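PDB 3I0U: phosphothreonine lyase ospF from Shigella flexneri, which is a type III secreted effector that removes the phosphate of phosphothreonine by elimination, probably in host mitogen-activated protein kinases, a change that cannot be undone by rephosphorylation. Local coordinates for residues Cys43-Val48 / Phe53-His58; Pro37-Ile42 / Thr115-Val120. One frame throughout, in Å; residues are numbered along the deposited sequence.

Interaction 1 of 2, residues Cys43-Val48 / Phe53-His58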
loop_
_atom_site.group_PDB
_atom_site.type_symbol
_atom_site.label_atom_id
_atom_site.label_comp_id
_atom_site.label_asym_id
_atom_site.label_seq_id
_atom_site.Cartn_x
_atom_site.Cartn_y
_atom_site.Cartn_z
ATOM N N CYS A 43 14.825 -0.784 -10.878
ATOM C CA CYS A 43 15.549 0.494 -10.998
ATOM C C CYS A 43 15.920 0.881 -12.434
ATOM O O CYS A 43 16.161 2.047 -12.728
ATOM C CB CYS A 43 16.743 0.523 -10.055
ATOM S SG CYS A 43 16.196 0.778 -8.354
ATOM N N GLN A 44 15.907 -0.106 -13.326
ATOM C CA GLN A 44 16.343 0.027 -14.705
ATOM C C GLN A 44 15.213 -0.086 -15.696
ATOM O O GLN A 44 15.329 0.365 -16.832
ATOM C CB GLN A 44 17.367 -1.041 -14.963
ATOM C CG GLN A 44 18.561 -0.795 -14.079
ATOM C CD GLN A 44 19.301 -2.039 -13.749
ATOM O OE1 GLN A 44 19.941 -2.654 -14.613
ATOM N NE2 GLN A 44 19.254 -2.418 -12.490
ATOM N N SER A 45 14.124 -0.686 -15.237
ATOM C CA SER A 45 12.862 -0.807 -15.954
ATOM C C SER A 45 12.319 0.544 -16.421
ATOM O O SER A 45 11.498 1.166 -15.726
ATOM C CB SER A 45 11.816 -1.472 -15.024
ATOM O OG SER A 45 11.727 -2.883 -15.195
ATOM N N PHE A 46 12.772 1.000 -17.586
ATOM C CA PHE A 46 12.181 2.185 -18.194
ATOM C C PHE A 46 10.667 1.933 -18.365
ATOM O O PHE A 46 9.865 2.601 -17.709
ATOM C CB PHE A 46 12.861 2.521 -19.498
ATOM C CG PHE A 46 14.172 3.291 -19.347
ATOM C CD1 PHE A 46 14.869 3.333 -18.126
ATOM C CD2 PHE A 46 14.736 3.954 -20.476
ATOM C CE1 PHE A 46 16.081 4.031 -18.028
ATOM C CE2 PHE A 46 15.945 4.651 -20.383
ATOM C CZ PHE A 46 16.625 4.697 -19.176
ATOM N N SER A 47 10.285 0.928 -19.158
ATOM C CA SER A 47 8.863 0.555 -19.315
ATOM C C SER A 47 8.718 -0.932 -19.630
ATOM O O SER A 47 9.042 -1.380 -20.742
ATOM C CB SER A 47 8.194 1.412 -20.400
ATOM O OG SER A 47 6.831 1.646 -20.078
ATOM N N VAL A 48 8.220 -1.675 -18.647
ATOM C CA VAL A 48 8.409 -3.132 -18.514
ATOM C C VAL A 48 7.275 -3.756 -17.627
ATOM O O VAL A 48 6.996 -3.282 -16.520
ATOM C CB VAL A 48 9.833 -3.481 -17.868
ATOM C CG1 VAL A 48 10.013 -4.987 -17.628
ATOM C CG2 VAL A 48 11.048 -2.932 -18.684
ATOM N N PHE A 53 1.597 -6.017 -13.646
ATOM C CA PHE A 53 1.955 -4.638 -13.293
ATOM C C PHE A 53 2.945 -4.064 -14.298
ATOM O O PHE A 53 3.953 -4.715 -14.614
ATOM C CB PHE A 53 2.588 -4.572 -11.904
ATOM C CG PHE A 53 1.644 -4.862 -10.793
ATOM C CD1 PHE A 53 1.129 -3.840 -10.028
ATOM C CD2 PHE A 53 1.286 -6.170 -10.484
ATOM C CE1 PHE A 53 0.231 -4.119 -8.970
ATOM C CE2 PHE A 53 0.405 -6.453 -9.457
ATOM C CZ PHE A 53 -0.133 -5.436 -8.699
ATOM N N GLN A 54 2.659 -2.859 -14.795
ATOM C CA GLN A 54 3.624 -2.137 -15.602
ATOM C C GLN A 54 4.512 -1.314 -14.669
ATOM O O GLN A 54 4.009 -0.633 -13.761
ATOM C CB GLN A 54 2.956 -1.247 -16.635
ATOM C CG GLN A 54 3.746 -1.100 -17.930
ATOM C CD GLN A 54 3.104 -0.113 -18.889
ATOM O OE1 GLN A 54 2.533 0.901 -18.470
ATOM N NE2 GLN A 54 3.201 -0.396 -20.185
ATOM N N ILE A 55 5.823 -1.403 -14.906
ATOM C CA ILE A 55 6.831 -0.718 -14.105
ATOM C C ILE A 55 7.470 0.388 -14.930
ATOM O O ILE A 55 7.936 0.139 -16.035
ATOM C CB ILE A 55 7.933 -1.692 -13.627
ATOM C CG1 ILE A 55 7.339 -2.905 -12.918
ATOM C CG2 ILE A 55 8.953 -0.983 -12.720
ATOM C CD1 ILE A 55 7.047 -2.667 -11.456
ATOM N N VAL A 56 7.467 1.608 -14.400
ATOM C CA VAL A 56 8.143 2.736 -15.047
ATOM C C VAL A 56 9.077 3.488 -14.089
ATOM O O VAL A 56 8.728 3.689 -12.913
ATOM C CB VAL A 56 7.152 3.709 -15.761
ATOM C CG1 VAL A 56 6.479 3.033 -16.940
ATOM C CG2 VAL A 56 6.083 4.220 -14.818
ATOM N N ASN A 57 10.258 3.862 -14.582
ATOM C CA ASN A 57 11.192 4.700 -13.838
ATOM C C ASN A 57 11.659 5.819 -14.768
ATOM O O ASN A 57 12.680 5.696 -15.483
ATOM C CB ASN A 57 12.378 3.863 -13.223
ATOM C CG ASN A 57 13.299 4.694 -12.274
ATOM O OD1 ASN A 57 12.874 5.728 -11.751
ATOM N ND2 ASN A 57 14.528 4.182 -12.041
ATOM N N HIS A 58 10.851 6.894 -14.791
ATOM C CA HIS A 58 11.103 8.134 -15.599
ATOM C C HIS A 58 11.994 9.058 -14.766
ATOM O O HIS A 58 11.858 9.158 -13.552
ATOM C CB HIS A 58 9.743 8.801 -15.904
ATOM C CG HIS A 58 9.812 10.115 -16.636
ATOM N ND1 HIS A 58 10.571 10.312 -17.774
ATOM C CD2 HIS A 58 9.141 11.277 -16.433
ATOM C CE1 HIS A 58 10.398 11.549 -18.220
ATOM N NE2 HIS A 58 9.527 12.154 -17.429
#

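Interaction 2 of 2, residues Pro37-Ile42 / Thr115-Val120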
loop_
_atom_site.group_PDB
_atom_site.type_symbol
_atom_site.label_atom_id
_atom_site.label_comp_id
_atom_site.label_asym_id
_atom_site.label_seq_id
_atom_site.Cartn_x
_atom_site.Cartn_y
_atom_site.Cartn_z
ATOM N N PRO A 37 10.619 -9.243 -9.952
ATOM C CA PRO A 37 11.854 -8.588 -10.226
ATOM C C PRO A 37 12.532 -8.214 -8.924
ATOM O O PRO A 37 11.866 -7.980 -7.899
ATOM C CB PRO A 37 11.402 -7.330 -10.958
ATOM C CG PRO A 37 10.093 -7.048 -10.399
ATOM C CD PRO A 37 9.472 -8.376 -10.256
ATOM N N THR A 38 13.855 -8.134 -8.992
ATOM C CA THR A 38 14.657 -7.724 -7.855
ATOM C C THR A 38 14.555 -6.192 -7.795
ATOM O O THR A 38 14.097 -5.575 -8.773
ATOM C CB THR A 38 16.104 -8.169 -8.078
ATOM O OG1 THR A 38 16.636 -7.399 -9.150
ATOM C CG2 THR A 38 16.170 -9.639 -8.472
ATOM N N TYR A 39 14.985 -5.592 -6.679
ATOM C CA TYR A 39 15.194 -4.133 -6.611
ATOM C C TYR A 39 15.986 -3.501 -7.756
ATOM O O TYR A 39 15.512 -2.518 -8.345
ATOM C CB TYR A 39 15.845 -3.693 -5.316
ATOM C CG TYR A 39 15.743 -2.198 -5.113
ATOM C CD1 TYR A 39 14.484 -1.587 -4.955
ATOM C CD2 TYR A 39 16.884 -1.396 -5.075
ATOM C CE1 TYR A 39 14.355 -0.253 -4.744
ATOM C CE2 TYR A 39 16.772 -0.021 -4.874
ATOM C CZ TYR A 39 15.481 0.532 -4.714
ATOM O OH TYR A 39 15.303 1.877 -4.503
ATOM N N SER A 40 17.158 -4.039 -8.087
ATOM C CA SER A 40 17.900 -3.433 -9.183
ATOM C C SER A 40 17.178 -3.580 -10.529
ATOM O O SER A 40 17.284 -2.686 -11.366
ATOM C CB SER A 40 19.379 -3.852 -9.252
ATOM O OG SER A 40 19.522 -5.172 -9.703
ATOM N N ASP A 41 16.429 -4.663 -10.730
ATOM C CA ASP A 41 15.651 -4.814 -11.964
ATOM C C ASP A 41 14.622 -3.701 -12.145
ATOM O O ASP A 41 14.544 -3.137 -13.234
ATOM C CB ASP A 41 14.942 -6.163 -12.058
ATOM C CG ASP A 41 15.893 -7.337 -12.131
ATOM O OD1 ASP A 41 17.018 -7.198 -12.654
ATOM O OD2 ASP A 41 15.501 -8.422 -11.646
ATOM N N ILE A 42 13.855 -3.370 -11.095
ATOM C CA ILE A 42 12.884 -2.271 -11.180
ATOM C C ILE A 42 13.553 -0.895 -11.291
ATOM O O ILE A 42 12.942 0.047 -11.812
ATOM C CB ILE A 42 11.818 -2.281 -10.056
ATOM C CG1 ILE A 42 12.428 -2.060 -8.669
ATOM C CG2 ILE A 42 11.047 -3.591 -10.041
ATOM C CD1 ILE A 42 11.427 -1.642 -7.656
ATOM N N THR A 115 10.668 4.612 -3.804
ATOM C CA THR A 115 11.875 5.434 -3.951
ATOM C C THR A 115 12.995 4.632 -4.566
ATOM O O THR A 115 13.207 3.484 -4.196
ATOM C CB THR A 115 12.303 5.953 -2.578
ATOM O OG1 THR A 115 11.185 6.621 -2.002
ATOM C CG2 THR A 115 13.384 6.938 -2.663
ATOM N N ASP A 116 13.666 5.247 -5.534
ATOM C CA ASP A 116 14.860 4.745 -6.192
ATOM C C ASP A 116 16.063 5.253 -5.388
ATOM O O ASP A 116 16.617 6.333 -5.676
ATOM C CB ASP A 116 14.849 5.234 -7.659
ATOM C CG ASP A 116 16.074 4.783 -8.498
ATOM O OD1 ASP A 116 16.047 5.097 -9.722
ATOM O OD2 ASP A 116 17.050 4.162 -7.985
ATOM N N MET A 117 16.480 4.442 -4.409
ATOM C CA MET A 117 17.661 4.677 -3.546
ATOM C C MET A 117 18.935 5.237 -4.173
ATOM O O MET A 117 19.793 5.693 -3.432
ATOM C CB MET A 117 18.063 3.401 -2.811
ATOM C CG MET A 117 17.158 2.954 -1.698
ATOM S SD MET A 117 16.036 4.290 -1.193
ATOM C CE MET A 117 16.926 5.095 0.137
ATOM N N ASN A 118 19.054 5.199 -5.507
ATOM C CA ASN A 118 20.216 5.753 -6.254
ATOM C C ASN A 118 20.005 7.188 -6.695
ATOM O O ASN A 118 20.941 7.915 -6.884
ATOM C CB ASN A 118 20.513 4.924 -7.514
ATOM C CG ASN A 118 20.535 3.425 -7.239
ATOM O OD1 ASN A 118 21.558 2.894 -6.823
ATOM N ND2 ASN A 118 19.384 2.738 -7.450
ATOM N N ARG A 119 18.753 7.583 -6.878
ATOM C CA ARG A 119 18.417 8.952 -7.261
ATOM C C ARG A 119 18.249 9.903 -6.065
ATOM O O ARG A 119 18.425 11.095 -6.213
ATOM C CB ARG A 119 17.176 8.952 -8.161
ATOM C CG ARG A 119 17.559 9.146 -9.627
ATOM C CD ARG A 119 17.697 7.852 -10.411
ATOM N NE ARG A 119 16.407 7.522 -11.095
ATOM C CZ ARG A 119 16.129 7.820 -12.394
ATOM N NH1 ARG A 119 17.045 8.454 -13.169
ATOM N NH2 ARG A 119 14.923 7.476 -12.924
ATOM N N VAL A 120 17.982 9.363 -4.875
ATOM C CA VAL A 120 17.599 10.166 -3.688
ATOM C C VAL A 120 18.742 10.936 -2.887
ATOM O O VAL A 120 19.950 10.638 -3.042
ATOM C CB VAL A 120 16.721 9.269 -2.775
ATOM C CG1 VAL A 120 17.594 8.442 -1.805
ATOM C CG2 VAL A 120 15.550 10.055 -2.108
#

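Interaction 1 of 2, residues Cys43-Val48 / Phe53-His58
Val48 and Ile55 form an antiparallel hydrogen-bonded pair near the turn of a beta hairpin: Ile55 N gives to Val48 O at 2.7 Å, and Val48 N returns a bond to Ile55 O at 3.2 Å. Further from the turn the pairing weakens: Asn57 N makes only a weak bond to Phe46 O at 3.4 Å, while Val56 CA lies against that same oxygen in a CA-H...O contact. Where strand bonding fades, a side chain takes over. Asn57 presents ND2 to Cys43 O at 2.8 Å, its chi1 of -173° setting CG on the far side from the backbone N. The oxygen lies in the amide plane, but the nitrogen stands above the carbonyl plane. An amide suits this buried position because it can donate to Cys43 and still hold Asp116 and Arg119 with the same group. Apolar packing is slight: Ser45 CB rests on Ile55 CG2 at 3.7 Å, a place where a small residue lets the chain pass close to a branched one. Strand 47-50 is the outermost of the sheet on this side, and strand 53-56 bonds on to strand 63-68, where Ile64 meets Cys43, Ile55 and Asn57; helix 39-44 leads through a short turn at Ser45 and Phe46 into the hairpin.

Interaction 2 of 2, residues Pro37-Ile42 / Thr115-Val120
Tyr39 meets the 115-120 loop through the edge of its ring, at the hydroxyl, with the backbone oxygen of Thr115 lying in the ring plane and Met117 N near it; neither face is what the loop touches, and Pro92 of helix 91-102 packs against the side chain as well. The tyrosine opens helix 39-44, whose start is a capping box made by Thr38 and Asp41. Tyr39 OH donates to Thr115 O at 2.7 Å, arriving in the carbonyl plane on a lone pair, and accepts from Met117 N at 2.8 Å in a fairly straight bond (159° at the hydrogen). A phenol suits this place because one oxygen can both give and receive, serving two backbone groups of a loop that lacks regular bonding, at the end of a rigid arm. That arm is swung out by a first torsion of -166°, which sets CG opposite the backbone N. The Met117 and Tyr39 side chains cross at about a right angle, with Met117 CB 4.2 Å from Tyr39 CE2.

In the box, Thr38 OG1 accepts from Asp41 N at 3.2 Å, and Asp41 OD2 accepts from Thr38 N at 3.1 Å, so each side chain covers the other's amide. The loop is shaped internally by Asp116, an acceptor on several sides: its OD1 makes a salt bridge to Arg119 NE at 2.8 Å, while Asn118 ND2, with the carboxylate oxygen close to its amide plane, meets Asp116 OD2 at 2.8 Å almost along the C-O bond.

How the interactions relate
Interactions 1 and 2 share helix 39-44: its first turn meets the 115-120 loop in interaction 2, and its last residues lead into the hairpin of interaction 1. Both lie toward the same side of the chain and are only partly buried. Interaction 1 buries about three times as much surface and joins neighbours in sequence by strand pairing, whereas interaction 2 ties distant parts through one phenol. Asn57 couples the two, with ND2 at 2.9 Å from Asp116 OD1 and OD1 at 2.9 Å from Arg119 NH2, both probable hydrogen bonds. The amide thus spans an acid and a base already salt-bridged to each other, and so joins the end of strand 53-56 to the loop after strand 111-115.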